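Local structure of glutathione s-transferase (2WS2) at residues K118-E121 with K122-E126. The protein probably catalyses the conjugation of glutathione to electrophilic substrates, as a Nu-class glutathione S-transferase of a parasitic nematode. Residues are numbered along the deposited sequence; the frame is centred on the assembly and turned at random.
Sequences KALE and KDVFE
Leu-120 O accepts two backbone bonds, from Val-124 N at 3.0 Å and from Phe-125 N at 2.9 Å, the i+4 and i+5 donors whose coexistence marks a wider pi-type turn in the first coils of helix 118-143. The i+5 bond is the straighter, with an N-H...O angle of 170°; that from Val-124 is more bent. On one flank Leu-120 and Val-124 run side by side and point the same way, touching through Leu-120 CD2 and Val-124 CG2 at 4.0 Å. On another, the carboxylate carbon of Glu-126, CD, rests against the methylene CG of Glu-121 at 3.5 Å, and the carboxylate planes are turned 79° against each other. CG anti to the backbone N (chi1 -167°) and a bend at chi2 bring the Glu-121 carboxylate to Tyr-105 and Tyr-169, whose hydroxyls bind OE2 and OE1; the Tyr-169 hydroxyl also bonds Glu-126 OE2. The Phe-125 ring meets both tyrosine rings, and Glu-126 OE2 lies in its plane at the edge. Glu-121 OE1 and Glu-126 OE1 stand 4.1 Å apart; Tyr-169 has one hydroxyl proton for two carboxylates, so a raised pKa for one glutamate is plausible, while both tyrosines join this helix start to helix 103-107 and the region around Tyr-169.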
ATOM      1  N   LYS A 118      24.300 -13.799  -8.744  1.00 40.32           N
ATOM      2  CA  LYS A 118      23.774 -15.154  -8.733  1.00 38.63           C
ATOM      3  C   LYS A 118      23.229 -15.526  -7.360  1.00 38.54           C
ATOM      4  O   LYS A 118      22.253 -16.266  -7.270  1.00 38.72           O
ATOM      5  CB  LYS A 118      24.867 -16.147  -9.147  1.00 37.78           C
ATOM      6  CG  LYS A 118      24.372 -17.284 -10.081  1.00 38.02           C
ATOM      7  CD  LYS A 118      23.823 -16.723 -11.413  1.00 36.50           C
ATOM      8  CE  LYS A 118      24.910 -16.004 -12.226  1.00 38.20           C
ATOM      9  NZ  LYS A 118      24.359 -15.014 -13.221  1.00 36.90           N
ATOM     10  N   ALA A 119      23.855 -15.023  -6.297  1.00 37.94           N
ATOM     11  CA  ALA A 119      23.383 -15.320  -4.942  1.00 37.79           C
ATOM     12  C   ALA A 119      22.424 -14.272  -4.364  1.00 38.45           C
ATOM     13  O   ALA A 119      22.110 -14.303  -3.173  1.00 39.49           O
ATOM     14  CB  ALA A 119      24.548 -15.612  -3.992  1.00 37.33           C
ATOM     15  N   LEU A 120      21.961 -13.359  -5.210  1.00 39.08           N
ATOM     16  CA  LEU A 120      20.836 -12.484  -4.889  1.00 39.49           C
ATOM     17  C   LEU A 120      19.627 -12.998  -5.650  1.00 39.44           C
ATOM     18  O   LEU A 120      18.495 -13.002  -5.139  1.00 40.10           O
ATOM     19  CB  LEU A 120      21.118 -11.046  -5.292  1.00 38.78           C
ATOM     20  CG  LEU A 120      21.830 -10.131  -4.294  1.00 37.76           C
ATOM     21  CD1 LEU A 120      21.369  -8.758  -4.591  1.00 35.20           C
ATOM     22  CD2 LEU A 120      21.528 -10.511  -2.833  1.00 36.00           C
ATOM     23  N   GLU A 121      19.878 -13.426  -6.879  1.00 38.64           N
ATOM     24  CA  GLU A 121      18.929 -14.249  -7.590  1.00 37.65           C
ATOM     25  C   GLU A 121      18.437 -15.311  -6.628  1.00 37.13           C
ATOM     26  O   GLU A 121      17.250 -15.376  -6.376  1.00 37.22           O
ATOM     27  CB  GLU A 121      19.588 -14.906  -8.797  1.00 38.01           C
ATOM     28  CG  GLU A 121      18.610 -15.535  -9.781  1.00 36.92           C
ATOM     29  CD  GLU A 121      19.111 -15.495 -11.208  1.00 40.28           C
ATOM     30  OE1 GLU A 121      18.824 -16.454 -11.966  1.00 40.56           O
ATOM     31  OE2 GLU A 121      19.765 -14.486 -11.592  1.00 41.18           O
ATOM     32  N   LYS A 122      19.353 -16.112  -6.084  1.00 36.76           N
ATOM     33  CA  LYS A 122      18.996 -17.296  -5.289  1.00 37.47           C
ATOM     34  C   LYS A 122      18.707 -17.125  -3.780  1.00 36.87           C
ATOM     35  O   LYS A 122      18.090 -18.014  -3.203  1.00 36.54           O
ATOM     36  CB  LYS A 122      19.983 -18.461  -5.528  1.00 37.88           C
ATOM     37  CG  LYS A 122      21.426 -18.214  -5.093  1.00 40.04           C
ATOM     38  CD  LYS A 122      22.369 -19.331  -5.561  1.00 40.56           C
ATOM     39  CE  LYS A 122      23.098 -18.991  -6.867  1.00 41.46           C
ATOM     40  NZ  LYS A 122      24.522 -19.471  -6.836  1.00 41.98           N
ATOM     41  N   ASP A 123      19.147 -16.033  -3.145  1.00 36.49           N
ATOM     42  CA  ASP A 123      18.834 -15.815  -1.691  1.00 37.25           C
ATOM     43  C   ASP A 123      17.839 -14.657  -1.449  1.00 36.47           C
ATOM     44  O   ASP A 123      17.419 -14.393  -0.306  1.00 37.54           O
ATOM     45  CB  ASP A 123      20.104 -15.670  -0.816  1.00 36.67           C
ATOM     46  CG  ASP A 123      20.861 -17.015  -0.595  1.00 36.91           C
ATOM     47  OD1 ASP A 123      20.470 -17.852   0.253  1.00 35.40           O
ATOM     48  OD2 ASP A 123      21.888 -17.228  -1.253  1.00 39.31           O
ATOM     49  N   VAL A 124      17.445 -13.986  -2.522  1.00 36.15           N
ATOM     50  CA  VAL A 124      16.403 -12.960  -2.460  1.00 36.18           C
ATOM     51  C   VAL A 124      15.268 -13.237  -3.472  1.00 36.15           C
ATOM     52  O   VAL A 124      14.133 -13.518  -3.074  1.00 35.21           O
ATOM     53  CB  VAL A 124      16.988 -11.537  -2.672  1.00 36.79           C
ATOM     54  CG1 VAL A 124      15.881 -10.529  -2.985  1.00 36.94           C
ATOM     55  CG2 VAL A 124      17.840 -11.092  -1.458  1.00 36.42           C
ATOM     56  N   PHE A 125      15.605 -13.185  -4.761  1.00 35.59           N
ATOM     57  CA  PHE A 125      14.627 -13.153  -5.855  1.00 35.76           C
ATOM     58  C   PHE A 125      13.833 -14.431  -6.061  1.00 35.34           C
ATOM     59  O   PHE A 125      12.617 -14.384  -6.266  1.00 35.76           O
ATOM     60  CB  PHE A 125      15.309 -12.779  -7.183  1.00 34.64           C
ATOM     61  CG  PHE A 125      14.414 -12.914  -8.393  1.00 34.93           C
ATOM     62  CD1 PHE A 125      13.486 -11.919  -8.709  1.00 32.04           C
ATOM     63  CD2 PHE A 125      14.489 -14.051  -9.216  1.00 35.70           C
ATOM     64  CE1 PHE A 125      12.652 -12.049  -9.828  1.00 34.06           C
ATOM     65  CE2 PHE A 125      13.650 -14.197 -10.336  1.00 32.06           C
ATOM     66  CZ  PHE A 125      12.738 -13.196 -10.647  1.00 34.15           C
ATOM     67  N   GLU A 126      14.520 -15.563  -6.079  1.00 35.17           N
ATOM     68  CA  GLU A 126      13.864 -16.802  -6.474  1.00 34.95           C
ATOM     69  C   GLU A 126      12.962 -17.353  -5.360  1.00 34.11           C
ATOM     70  O   GLU A 126      11.835 -17.739  -5.643  1.00 33.05           O
ATOM     71  CB  GLU A 126      14.876 -17.826  -6.983  1.00 35.16           C
ATOM     72  CG  GLU A 126      15.903 -17.186  -7.904  1.00 36.21           C
ATOM     73  CD  GLU A 126      16.095 -17.928  -9.183  1.00 34.89           C
ATOM     74  OE1 GLU A 126      16.984 -18.822  -9.235  1.00 35.99           O
ATOM     75  OE2 GLU A 126      15.368 -17.595 -10.141  1.00 36.04           O
TER